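Local coordinates for stage III sporulation protein AH (Bacillus subtilis, PDB 3TUF) that forms with SpoIIQ an intercellular channel between mother cell and forespore, which lets the mother cell trigger sigma-G-directed gene expression in the forespore, at residues Thr87-Leu92 with Asp148-Ala153; Gln144-Ala149 with Ile160-Asp165; Gly155-Ile160 with Met186-Val191; Asp165-Ser170 with Val191-Ser196. All coordinates share one frame; numbering follows the deposited sequence.

Contact 1: residues Thr87-Leu92 with Asp148-Ala153; sequences TYRLDL and DALVNA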
loop_
_atom_site.group_PDB
_atom_site.type_symbol
_atom_site.label_atom_id
_atom_site.label_comp_id
_atom_site.label_asym_id
_atom_site.label_seq_id
_atom_site.Cartn_x
_atom_site.Cartn_y
_atom_site.Cartn_z
ATOM N N THR B 87 0.689 13.955 -6.408
ATOM C CA THR B 87 1.003 13.542 -7.782
ATOM C C THR B 87 1.855 12.266 -7.813
ATOM O O THR B 87 1.556 11.286 -8.510
ATOM C CB THR B 87 1.650 14.648 -8.598
ATOM O OG1 THR B 87 0.852 15.835 -8.473
ATOM C CG2 THR B 87 1.703 14.243 -10.064
ATOM N N TYR B 88 2.921 12.281 -7.030
ATOM C CA TYR B 88 3.809 11.139 -6.932
ATOM C C TYR B 88 3.064 9.838 -6.524
ATOM O O TYR B 88 3.156 8.805 -7.204
ATOM C CB TYR B 88 4.939 11.488 -5.971
ATOM C CG TYR B 88 6.073 10.494 -5.963
ATOM C CD1 TYR B 88 7.139 10.600 -6.867
ATOM C CD2 TYR B 88 6.093 9.447 -5.047
ATOM C CE1 TYR B 88 8.196 9.675 -6.861
ATOM C CE2 TYR B 88 7.143 8.512 -5.033
ATOM C CZ TYR B 88 8.187 8.633 -5.937
ATOM O OH TYR B 88 9.215 7.703 -5.892
ATOM N N ARG B 89 2.311 9.884 -5.429
ATOM C CA ARG B 89 1.611 8.691 -4.989
ATOM C C ARG B 89 0.744 8.147 -6.147
ATOM O O ARG B 89 0.826 6.942 -6.548
ATOM C CB ARG B 89 0.789 8.999 -3.751
ATOM C CG ARG B 89 1.596 9.131 -2.444
ATOM C CD ARG B 89 0.790 8.589 -1.269
ATOM N NE ARG B 89 1.489 8.775 0.011
ATOM C CZ ARG B 89 1.545 9.940 0.673
ATOM N NH1 ARG B 89 0.931 11.048 0.224
ATOM N NH2 ARG B 89 2.201 9.998 1.812
ATOM N N LEU B 90 -0.052 9.050 -6.716
ATOM C CA LEU B 90 -0.812 8.685 -7.918
ATOM C C LEU B 90 0.017 8.022 -9.026
ATOM O O LEU B 90 -0.333 6.889 -9.462
ATOM C CB LEU B 90 -1.638 9.862 -8.432
ATOM C CG LEU B 90 -2.872 9.939 -7.528
ATOM C CD1 LEU B 90 -3.639 11.219 -7.710
ATOM C CD2 LEU B 90 -3.771 8.693 -7.717
ATOM N N ASP B 91 1.106 8.695 -9.450
ATOM C CA ASP B 91 1.911 8.125 -10.517
ATOM C C ASP B 91 2.570 6.786 -10.115
ATOM O O ASP B 91 2.593 5.804 -10.893
ATOM C CB ASP B 91 2.908 9.150 -11.022
ATOM C CG ASP B 91 2.212 10.369 -11.689
ATOM O OD1 ASP B 91 0.986 10.316 -12.095
ATOM O OD2 ASP B 91 2.909 11.394 -11.802
ATOM N N LEU B 92 3.069 6.733 -8.877
ATOM C CA LEU B 92 3.606 5.489 -8.351
ATOM C C LEU B 92 2.580 4.343 -8.453
ATOM O O LEU B 92 2.881 3.267 -9.027
ATOM C CB LEU B 92 4.099 5.669 -6.920
ATOM C CG LEU B 92 4.805 4.444 -6.292
ATOM C CD1 LEU B 92 5.874 3.951 -7.268
ATOM C CD2 LEU B 92 5.414 4.797 -4.944
ATOM N N ASP B 148 3.444 14.515 7.195
ATOM C CA ASP B 148 3.251 13.540 6.126
ATOM C C ASP B 148 4.631 13.011 5.740
ATOM O O ASP B 148 5.640 13.668 6.028
ATOM C CB ASP B 148 2.565 14.191 4.912
ATOM C CG ASP B 148 1.928 13.159 3.963
ATOM O OD1 ASP B 148 2.070 11.920 4.192
ATOM O OD2 ASP B 148 1.273 13.593 2.978
ATOM N N ALA B 149 4.669 11.836 5.106
ATOM C CA ALA B 149 5.906 11.229 4.631
ATOM C C ALA B 149 5.663 10.380 3.407
ATOM O O ALA B 149 4.570 9.849 3.238
ATOM C CB ALA B 149 6.511 10.359 5.699
ATOM N N LEU B 150 6.702 10.192 2.586
ATOM C CA LEU B 150 6.564 9.433 1.348
ATOM C C LEU B 150 7.806 8.596 1.138
ATOM O O LEU B 150 8.926 9.119 1.308
ATOM C CB LEU B 150 6.389 10.432 0.221
ATOM C CG LEU B 150 6.493 9.977 -1.201
ATOM C CD1 LEU B 150 5.360 9.062 -1.517
ATOM C CD2 LEU B 150 6.467 11.274 -2.106
ATOM N N VAL B 151 7.628 7.340 0.763
ATOM C CA VAL B 151 8.705 6.362 0.843
ATOM C C VAL B 151 8.617 5.462 -0.355
ATOM O O VAL B 151 7.587 4.786 -0.597
ATOM C CB VAL B 151 8.584 5.392 2.099
ATOM C CG1 VAL B 151 9.632 4.191 2.042
ATOM C CG2 VAL B 151 8.712 6.132 3.448
ATOM N N ASN B 152 9.713 5.387 -1.088
ATOM C CA ASN B 152 9.770 4.507 -2.235
ATOM C C ASN B 152 10.951 3.614 -1.997
ATOM O O ASN B 152 12.102 4.086 -1.909
ATOM C CB ASN B 152 9.846 5.306 -3.572
ATOM C CG ASN B 152 10.077 4.398 -4.808
ATOM O OD1 ASN B 152 10.653 3.309 -4.749
ATOM N ND2 ASN B 152 9.639 4.883 -5.949
ATOM N N ALA B 153 10.655 2.331 -1.876
ATOM C CA ALA B 153 11.627 1.366 -1.407
ATOM C C ALA B 153 11.943 0.411 -2.523
ATOM O O ALA B 153 12.458 -0.694 -2.306
ATOM C CB ALA B 153 11.061 0.610 -0.218
#
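Asp148 OD1 is gripped by two donors, Arg89 NH2 and its neighbour's amide Ala149 N. The salt bridge from Arg89 NH2 to Asp148 OD1 measures 3.1 Å, with an N-H...O angle of 149°. It uses the syn side of the carboxylate, tilted out of its plane. The guanidinium and carboxylate planes are nearly parallel, 15° apart, and Asp148 lies at the guanidinium edge. Both donors reach OD1 from the same face of the carboxylate. Arg89 NH2 also lies 2.8 Å from the carbonyl Ala149 O.

Leu150 sits between the two helix side chains. Its CD1 lies over one face of the Arg89 guanidinium and 3.9 Å from Arg89 CG. Its CD2 meets Tyr88 CD2 at 3.5 Å. The Tyr88 ring leaves the helix with CG anti to the backbone N (chi1 -169°), which carries its hydroxyl to Asn152. There Asn152 ND2 donates to Tyr88 OH at 2.9 Å, with the ring and amide planes well inclined to each other. Leu92 CD1 approaches the same amide nitrogen.

The contact packs helix 84-107 against the edge strand 149-152. Two polar links flank one leucine, so charge pairing at Arg89 and the hydrogen bond from Asn152 to Tyr88 probably fix how the helix lies along the strand.

Contact 2: residues Gln144-Ala149 with Ile160-Asp165; sequences QGYEDA and ITVKSD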
loop_
_atom_site.group_PDB
_atom_site.type_symbol
_atom_site.label_atom_id
_atom_site.label_comp_id
_atom_site.label_asym_id
_atom_site.label_seq_id
_atom_site.Cartn_x
_atom_site.Cartn_y
_atom_site.Cartn_z
ATOM N N GLN B 144 6.170 9.683 14.382
ATOM C CA GLN B 144 7.211 10.428 15.076
ATOM C C GLN B 144 7.036 11.933 15.001
ATOM O O GLN B 144 7.976 12.675 15.224
ATOM C CB GLN B 144 8.630 9.972 14.670
ATOM C CG GLN B 144 8.842 8.480 14.975
ATOM C CD GLN B 144 8.692 8.173 16.462
ATOM O OE1 GLN B 144 7.857 7.356 16.881
ATOM N NE2 GLN B 144 9.474 8.810 17.250
ATOM N N GLY B 145 5.832 12.387 14.716
ATOM C CA GLY B 145 5.597 13.815 14.640
ATOM C C GLY B 145 5.870 14.358 13.260
ATOM O O GLY B 145 6.132 15.543 13.105
ATOM N N TYR B 146 5.844 13.538 12.225
ATOM C CA TYR B 146 5.901 14.198 10.914
ATOM C C TYR B 146 4.511 14.256 10.337
ATOM O O TYR B 146 3.756 13.265 10.390
ATOM C CB TYR B 146 6.904 13.570 9.955
ATOM C CG TYR B 146 8.349 13.798 10.383
ATOM C CD1 TYR B 146 8.993 15.021 10.137
ATOM C CD2 TYR B 146 9.047 12.814 11.038
ATOM C CE1 TYR B 146 10.318 15.250 10.551
ATOM C CE2 TYR B 146 10.356 13.020 11.459
ATOM C CZ TYR B 146 11.001 14.235 11.215
ATOM O OH TYR B 146 12.307 14.430 11.649
ATOM N N GLU B 147 4.166 15.434 9.823
ATOM C CA GLU B 147 2.827 15.691 9.260
ATOM C C GLU B 147 2.466 14.796 8.041
ATOM O O GLU B 147 1.324 14.345 7.882
ATOM C CB GLU B 147 2.693 17.181 8.949
ATOM C CG GLU B 147 1.477 17.587 8.146
ATOM C CD GLU B 147 1.870 18.493 6.991
ATOM O OE1 GLU B 147 1.407 18.244 5.848
ATOM O OE2 GLU B 147 2.675 19.434 7.220
ATOM N N ASP B 148 3.444 14.515 7.195
ATOM C CA ASP B 148 3.251 13.540 6.126
ATOM C C ASP B 148 4.631 13.011 5.740
ATOM O O ASP B 148 5.640 13.668 6.028
ATOM C CB ASP B 148 2.565 14.191 4.912
ATOM C CG ASP B 148 1.928 13.159 3.963
ATOM O OD1 ASP B 148 2.070 11.920 4.192
ATOM O OD2 ASP B 148 1.273 13.593 2.978
ATOM N N ALA B 149 4.669 11.836 5.106
ATOM C CA ALA B 149 5.906 11.229 4.631
ATOM C C ALA B 149 5.663 10.380 3.407
ATOM O O ALA B 149 4.570 9.849 3.238
ATOM C CB ALA B 149 6.511 10.359 5.699
ATOM N N ILE B 160 13.011 8.700 0.724
ATOM C CA ILE B 160 12.044 8.975 1.748
ATOM C C ILE B 160 11.973 10.438 1.781
ATOM O O ILE B 160 13.004 11.128 1.915
ATOM C CB ILE B 160 12.568 8.579 3.106
ATOM C CG1 ILE B 160 12.846 7.067 3.132
ATOM C CG2 ILE B 160 11.613 9.106 4.303
ATOM C CD1 ILE B 160 13.470 6.632 4.468
ATOM N N THR B 161 10.753 10.940 1.665
ATOM C CA THR B 161 10.587 12.378 1.664
ATOM C C THR B 161 9.618 12.686 2.755
ATOM O O THR B 161 8.568 12.004 2.913
ATOM C CB THR B 161 10.116 12.930 0.292
ATOM O OG1 THR B 161 10.840 12.253 -0.748
ATOM C CG2 THR B 161 10.353 14.471 0.202
ATOM N N VAL B 162 9.990 13.695 3.527
ATOM C CA VAL B 162 9.281 14.019 4.732
ATOM C C VAL B 162 8.925 15.510 4.636
ATOM O O VAL B 162 9.739 16.336 4.192
ATOM C CB VAL B 162 10.172 13.586 5.926
ATOM C CG1 VAL B 162 10.070 14.519 7.100
ATOM C CG2 VAL B 162 9.835 12.145 6.300
ATOM N N LYS B 163 7.674 15.846 4.950
ATOM C CA LYS B 163 7.266 17.246 5.080
ATOM C C LYS B 163 7.898 17.799 6.336
ATOM O O LYS B 163 7.738 17.194 7.390
ATOM C CB LYS B 163 5.749 17.337 5.207
ATOM C CG LYS B 163 5.013 17.628 3.883
ATOM C CD LYS B 163 5.129 19.094 3.453
ATOM C CE LYS B 163 4.063 19.479 2.411
ATOM N NZ LYS B 163 2.770 19.784 3.082
ATOM N N SER B 164 8.623 18.914 6.237
ATOM C CA SER B 164 9.274 19.542 7.408
ATOM C C SER B 164 10.030 20.832 7.064
ATOM O O SER B 164 10.684 20.927 6.009
ATOM C CB SER B 164 10.235 18.558 8.123
ATOM O OG SER B 164 10.699 19.069 9.364
ATOM N N ASP B 165 9.958 21.808 7.974
ATOM C CA ASP B 165 10.646 23.086 7.803
ATOM C C ASP B 165 12.051 23.046 8.339
ATOM O O ASP B 165 12.991 23.481 7.678
ATOM C CB ASP B 165 9.853 24.197 8.459
ATOM C CG ASP B 165 8.624 24.543 7.661
ATOM O OD1 ASP B 165 8.759 24.802 6.431
ATOM O OD2 ASP B 165 7.523 24.523 8.255
#
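Tyr146 lays its ring against Val162 where the loop after helix 114-143 enters the antiparallel pair of strands 149-152 and 157-163. This pair forms a beta hairpin, and Ala149 and Val162 face each other in it as a non-hydrogen-bonded pair. Val162 CG1 lies over one face of the Tyr146 ring, 3.3 Å from Tyr146 CD1. The ring stands there because Tyr146 CG is anti to the carbonyl carbon (chi1 -69°). Lys163 O and Ser164 OG sit near its edge. Ser164 OG itself bonds to Lys166 O. Val162 CG2 turns the other way and meets Ala149 CB at 3.8 Å. Ile141 of helix 114-143 and Ile175 of helix 169-177 also pack on Tyr146 and Val162. A serine in place of Tyr146 would probably leave Val162 CG1 without its aromatic cover and open a gap between the loop and both helices.

Lys163 bends at chi2 and chi4 and brings its ammonium to Glu147. Glu147 is itself bent at chi2. The resulting salt bridge, Lys163 NZ to Glu147 OE1, is weak at 3.4 Å. The backbone bond is sound: Lys163 N donates to Asp148 O at 3.2 Å, with an N-H...O angle of 164°. Beside it, Ala149 CA makes a CA-H...O contact with Thr161 O at 3.3 Å.

Contact 3: residues Gly155-Ile160 with Met186-Val191; sequences GDKINI and MKDVAV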
loop_
_atom_site.group_PDB
_atom_site.type_symbol
_atom_site.label_atom_id
_atom_site.label_comp_id
_atom_site.label_asym_id
_atom_site.label_seq_id
_atom_site.Cartn_x
_atom_site.Cartn_y
_atom_site.Cartn_z
ATOM N N GLY B 155 13.960 0.343 -5.479
ATOM C CA GLY B 155 15.164 -0.004 -6.218
ATOM C C GLY B 155 16.399 -0.306 -5.385
ATOM O O GLY B 155 16.340 -1.024 -4.394
ATOM N N ASP B 156 17.524 0.253 -5.827
ATOM C CA ASP B 156 18.792 0.135 -5.142
ATOM C C ASP B 156 18.873 1.098 -3.969
ATOM O O ASP B 156 19.657 0.894 -3.056
ATOM C CB ASP B 156 19.922 0.461 -6.110
ATOM C CG ASP B 156 20.326 -0.730 -6.987
ATOM O OD1 ASP B 156 19.894 -1.877 -6.685
ATOM O OD2 ASP B 156 21.097 -0.507 -7.966
ATOM N N LYS B 157 18.091 2.162 -4.009
ATOM C CA LYS B 157 18.143 3.142 -2.988
ATOM C C LYS B 157 16.738 3.141 -2.464
ATOM O O LYS B 157 15.816 2.702 -3.182
ATOM C CB LYS B 157 18.418 4.467 -3.638
ATOM C CG LYS B 157 19.108 5.434 -2.721
ATOM C CD LYS B 157 18.644 6.861 -2.929
ATOM C CE LYS B 157 19.315 7.481 -4.127
ATOM N NZ LYS B 157 19.276 8.974 -4.003
ATOM N N ILE B 158 16.577 3.593 -1.217
ATOM C CA ILE B 158 15.272 3.873 -0.635
ATOM C C ILE B 158 15.111 5.397 -0.495
ATOM O O ILE B 158 15.894 6.058 0.204
ATOM C CB ILE B 158 15.182 3.314 0.795
ATOM C CG1 ILE B 158 15.673 1.854 0.911
ATOM C CG2 ILE B 158 13.821 3.499 1.336
ATOM C CD1 ILE B 158 15.140 0.839 -0.147
ATOM N N ASN B 159 14.091 5.967 -1.105
ATOM C CA ASN B 159 13.891 7.407 -1.033
ATOM C C ASN B 159 12.785 7.721 -0.136
ATOM O O ASN B 159 11.713 7.084 -0.231
ATOM C CB ASN B 159 13.559 7.982 -2.400
ATOM C CG ASN B 159 14.763 8.106 -3.206
ATOM O OD1 ASN B 159 15.056 7.238 -4.073
ATOM N ND2 ASN B 159 15.573 9.137 -2.883
ATOM N N ILE B 160 13.011 8.700 0.724
ATOM C CA ILE B 160 12.044 8.975 1.748
ATOM C C ILE B 160 11.973 10.438 1.781
ATOM O O ILE B 160 13.004 11.128 1.915
ATOM C CB ILE B 160 12.568 8.579 3.106
ATOM C CG1 ILE B 160 12.846 7.067 3.132
ATOM C CG2 ILE B 160 11.613 9.106 4.303
ATOM C CD1 ILE B 160 13.470 6.632 4.468
ATOM N N MET B 186 22.072 -3.348 2.629
ATOM C CA MET B 186 22.198 -3.778 1.231
ATOM C C MET B 186 21.966 -2.628 0.290
ATOM O O MET B 186 22.201 -2.748 -0.877
ATOM C CB MET B 186 21.138 -4.853 0.910
ATOM C CG MET B 186 21.243 -6.088 1.750
ATOM S SD MET B 186 22.812 -6.857 1.361
ATOM C CE MET B 186 23.037 -8.040 2.729
ATOM N N LYS B 187 21.439 -1.521 0.783
ATOM C CA LYS B 187 20.907 -0.509 -0.095
ATOM C C LYS B 187 21.287 0.821 0.515
ATOM O O LYS B 187 21.612 0.888 1.701
ATOM C CB LYS B 187 19.358 -0.649 -0.225
ATOM C CG LYS B 187 18.882 -1.831 -1.119
ATOM C CD LYS B 187 17.373 -2.131 -0.970
ATOM C CE LYS B 187 16.925 -3.238 -1.921
ATOM N NZ LYS B 187 15.463 -3.553 -1.699
ATOM N N ASP B 188 21.248 1.878 -0.288
ATOM C CA ASP B 188 21.491 3.225 0.227
ATOM C C ASP B 188 20.105 3.674 0.664
ATOM O O ASP B 188 19.104 3.033 0.305
ATOM C CB ASP B 188 22.193 4.161 -0.824
ATOM C CG ASP B 188 22.555 5.577 -0.240
ATOM O OD1 ASP B 188 22.635 5.769 1.018
ATOM O OD2 ASP B 188 22.740 6.533 -1.047
ATOM N N VAL B 189 20.061 4.732 1.459
ATOM C CA VAL B 189 18.844 5.253 1.995
ATOM C C VAL B 189 18.991 6.766 1.946
ATOM O O VAL B 189 19.956 7.315 2.446
ATOM C CB VAL B 189 18.714 4.825 3.485
ATOM C CG1 VAL B 189 17.595 5.581 4.159
ATOM C CG2 VAL B 189 18.492 3.310 3.663
ATOM N N ALA B 190 18.032 7.467 1.360
ATOM C CA ALA B 190 18.142 8.908 1.326
ATOM C C ALA B 190 16.899 9.524 1.938
ATOM O O ALA B 190 15.803 8.945 1.837
ATOM C CB ALA B 190 18.350 9.365 -0.128
ATOM N N VAL B 191 17.042 10.656 2.607
ATOM C CA VAL B 191 15.917 11.242 3.297
ATOM C C VAL B 191 15.940 12.686 2.985
ATOM O O VAL B 191 16.919 13.372 3.336
ATOM C CB VAL B 191 16.118 11.156 4.784
ATOM C CG1 VAL B 191 14.944 11.807 5.556
ATOM C CG2 VAL B 191 16.264 9.716 5.136
HETATM O O HOH W 1 21.964 8.858 -3.040
#
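Four backbone bonds, two of them weak, join Asp156-Ile160 to Asp188-Ala190. Ala190 N donates to Ile158 O at 2.8 Å, almost straight at 176°. Ile158 N donates to Asp188 O at 3.0 Å. The weak bonds follow on both sides, from Asp188 N to Asp156 O and from Ile160 N to Ala190 O. CA-H...O contacts fill in between, the shortest from Val191 CA to Ile160 O at 3.2 Å.

Strands 157-163 and 188-194 are parallel neighbours, joined by a beta-alpha-beta crossover through helices 169-177 and 181-184. Strand 188-194 also pairs antiparallel with a strand of the SpoIIQ chain through Ala190 and Val191, so the sheet continues across the interface.

Apolar packing lies on the face of Ile158, Ile160, Val189 and Val191, against those helices. Ile160 CD1 reaches both valines, at 4.2 Å from Val191 CG2.

Lys187 packs by its chain. Its CB lies 3.2 Å from Asp156 O, and beyond CG the chain runs extended past Gly155 O. Its CD meets Ile158 CD1 at 3.8 Å. A glycine at Lys187 would probably uncover Ile158 CD1 and leave the Gly155-Asp156 turn without this apolar support.

On the other face, Lys157 and Asp188 lie side by side. One water accepts from Lys157 NZ and donates to Asp188 OD2. The Asp188 carboxylate also bonds Ser79 and Leu80 of the SpoIIQ chain, Ser79 through OD2. Lys157 CD rests 3.8 Å from Ala190 CB.

Contact 4: residues Asp165-Ser170 with Val191-Ser196; sequences DKHSKS and VTFEPS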
loop_
_atom_site.group_PDB
_atom_site.type_symbol
_atom_site.label_atom_id
_atom_site.label_comp_id
_atom_site.label_asym_id
_atom_site.label_seq_id
_atom_site.Cartn_x
_atom_site.Cartn_y
_atom_site.Cartn_z
ATOM N N ASP B 165 9.958 21.808 7.974
ATOM C CA ASP B 165 10.646 23.086 7.803
ATOM C C ASP B 165 12.051 23.046 8.339
ATOM O O ASP B 165 12.991 23.481 7.678
ATOM C CB ASP B 165 9.853 24.197 8.459
ATOM C CG ASP B 165 8.624 24.543 7.661
ATOM O OD1 ASP B 165 8.759 24.802 6.431
ATOM O OD2 ASP B 165 7.523 24.523 8.255
ATOM N N LYS B 166 12.187 22.503 9.540
ATOM C CA LYS B 166 13.485 22.219 10.107
ATOM C C LYS B 166 13.952 20.813 9.685
ATOM O O LYS B 166 13.185 19.866 9.656
ATOM C CB LYS B 166 13.409 22.409 11.622
ATOM C CG LYS B 166 13.041 23.860 11.989
ATOM C CD LYS B 166 11.884 23.930 12.982
ATOM C CE LYS B 166 12.300 23.492 14.384
ATOM N NZ LYS B 166 13.245 24.472 14.980
ATOM N N HIS B 167 15.210 20.714 9.287
ATOM C CA HIS B 167 15.867 19.432 9.051
ATOM C C HIS B 167 17.206 19.444 9.793
ATOM O O HIS B 167 17.790 20.511 10.005
ATOM C CB HIS B 167 16.076 19.192 7.550
ATOM C CG HIS B 167 16.959 20.209 6.871
ATOM N ND1 HIS B 167 16.671 21.561 6.842
ATOM C CD2 HIS B 167 18.110 20.059 6.170
ATOM C CE1 HIS B 167 17.619 22.199 6.180
ATOM N NE2 HIS B 167 18.505 21.311 5.762
ATOM N N SER B 168 17.687 18.278 10.206
ATOM C CA SER B 168 19.018 18.178 10.847
ATOM C C SER B 168 19.598 16.755 10.731
ATOM O O SER B 168 18.883 15.791 10.395
ATOM C CB SER B 168 18.975 18.648 12.320
ATOM O OG SER B 168 18.474 17.632 13.183
ATOM N N LYS B 169 20.883 16.618 11.005
ATOM C CA LYS B 169 21.492 15.291 11.075
ATOM C C LYS B 169 20.810 14.413 12.146
ATOM O O LYS B 169 20.605 13.194 11.940
ATOM C CB LYS B 169 22.962 15.429 11.403
ATOM C CG LYS B 169 23.781 16.157 10.375
ATOM C CD LYS B 169 25.065 15.346 10.104
ATOM C CE LYS B 169 26.111 16.081 9.247
ATOM N NZ LYS B 169 27.237 16.467 10.138
ATOM N N SER B 170 20.480 15.038 13.284
ATOM C CA SER B 170 19.629 14.410 14.289
ATOM C C SER B 170 18.379 13.811 13.677
ATOM O O SER B 170 18.179 12.591 13.724
ATOM C CB SER B 170 19.161 15.444 15.283
ATOM O OG SER B 170 19.830 15.265 16.488
ATOM N N VAL B 191 17.042 10.656 2.607
ATOM C CA VAL B 191 15.917 11.242 3.297
ATOM C C VAL B 191 15.940 12.686 2.985
ATOM O O VAL B 191 16.919 13.372 3.336
ATOM C CB VAL B 191 16.118 11.156 4.784
ATOM C CG1 VAL B 191 14.944 11.807 5.556
ATOM C CG2 VAL B 191 16.264 9.716 5.136
ATOM N N THR B 192 14.875 13.173 2.345
ATOM C CA THR B 192 14.780 14.581 1.973
ATOM C C THR B 192 13.704 15.243 2.790
ATOM O O THR B 192 12.646 14.665 2.963
ATOM C CB THR B 192 14.343 14.661 0.528
ATOM O OG1 THR B 192 15.194 13.800 -0.244
ATOM C CG2 THR B 192 14.398 16.093 0.003
ATOM N N PHE B 193 13.972 16.457 3.269
ATOM C CA PHE B 193 13.003 17.250 4.044
ATOM C C PHE B 193 12.481 18.416 3.211
ATOM O O PHE B 193 13.219 19.355 2.924
ATOM C CB PHE B 193 13.646 17.809 5.314
ATOM C CG PHE B 193 14.166 16.745 6.256
ATOM C CD1 PHE B 193 15.249 15.928 5.900
ATOM C CD2 PHE B 193 13.586 16.554 7.474
ATOM C CE1 PHE B 193 15.722 14.908 6.761
ATOM C CE2 PHE B 193 14.055 15.557 8.325
ATOM C CZ PHE B 193 15.130 14.740 7.966
ATOM N N GLU B 194 11.203 18.345 2.837
ATOM C CA GLU B 194 10.498 19.376 2.043
ATOM C C GLU B 194 9.837 20.453 2.909
ATOM O O GLU B 194 9.141 20.111 3.875
ATOM C CB GLU B 194 9.371 18.719 1.260
ATOM C CG GLU B 194 9.822 17.755 0.214
ATOM C CD GLU B 194 10.143 18.445 -1.081
ATOM O OE1 GLU B 194 10.472 19.655 -1.038
ATOM O OE2 GLU B 194 10.048 17.783 -2.139
ATOM N N PRO B 195 9.992 21.744 2.531
ATOM C CA PRO B 195 9.247 22.868 3.157
ATOM C C PRO B 195 7.732 22.575 3.280
ATOM O O PRO B 195 7.073 22.274 2.259
ATOM C CB PRO B 195 9.464 24.021 2.167
ATOM C CG PRO B 195 9.944 23.342 0.829
ATOM C CD PRO B 195 10.761 22.182 1.344
ATOM N N SER B 196 7.180 22.651 4.498
ATOM C CA SER B 196 5.752 22.274 4.734
ATOM C C SER B 196 4.734 23.418 4.510
ATOM O O SER B 196 4.863 24.191 3.534
ATOM C CB SER B 196 5.547 21.585 6.117
ATOM O OG SER B 196 5.540 22.543 7.188
#
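The Phe193 ring carries His167 CB over one face, 3.3 Å above its plane and displaced toward the rim. This is a CH-pi contact, with His167 CB 3.8 Å from the ring centroid. Phe193 CG is the closest ring atom to that methylene, at 3.4 Å. Lys166 O approaches the ring obliquely near Phe193 CD2.

The contact lies in the beta-alpha-beta crossover, where the chain leaves strand 157-163 for helix 169-177, and it joins that connection to the end of strand 188-194. Ser168 is the N-cap of the helix, and its OG accepts from Lys171 N. Phe193 also packs on Lys171 and Ala172 of the helix, on Tyr146 of the loop before strand 149-152 and on Val162 of strand 157-163, so it is buried between the helix, that loop and the neighbouring strand.

The His167 CG lies between the backbone N and the carbonyl carbon (chi1 62°). This turns the imidazole away from the strand and leaves the methylene on Phe193. His167 packs on Tyr78 of the SpoIIQ chain. Thr192 and Ser170 also bond to Thr77 and Glu68 of that chain, so this end of the domain takes part in the complex.

Ser196, the last modelled residue, gives Asp165 two bonds, one on each carboxylate oxygen. Both donors come from well above the carboxylate plane. Ser196 N donates to Asp165 OD1 at 3.3 Å, and Ser196 OG donates to Asp165 OD2 at 3.0 Å.

From the N terminus, helix 84-107 comes first, and contact 1 ties it to strand 149-152. It closes a long loop of 55 residues, most of them in the helical hairpin. Contact 2 begins where contact 1 ends, sharing Asp148 and Ala149, and closes the short hairpin of strands 149-152 and 157-163. Contact 3 brings in strand 188-194 across the crossover. It crosses contact 2, with which it shares Ile160. Contact 4 follows contact 2 in series, sharing Asp165, and crosses contact 3, with which it shares Val191. Contacts 2 and 4 have centres about 8 Å apart. All four contacts reach one sheet, which has three strands within this chain, with 157-163 in the middle.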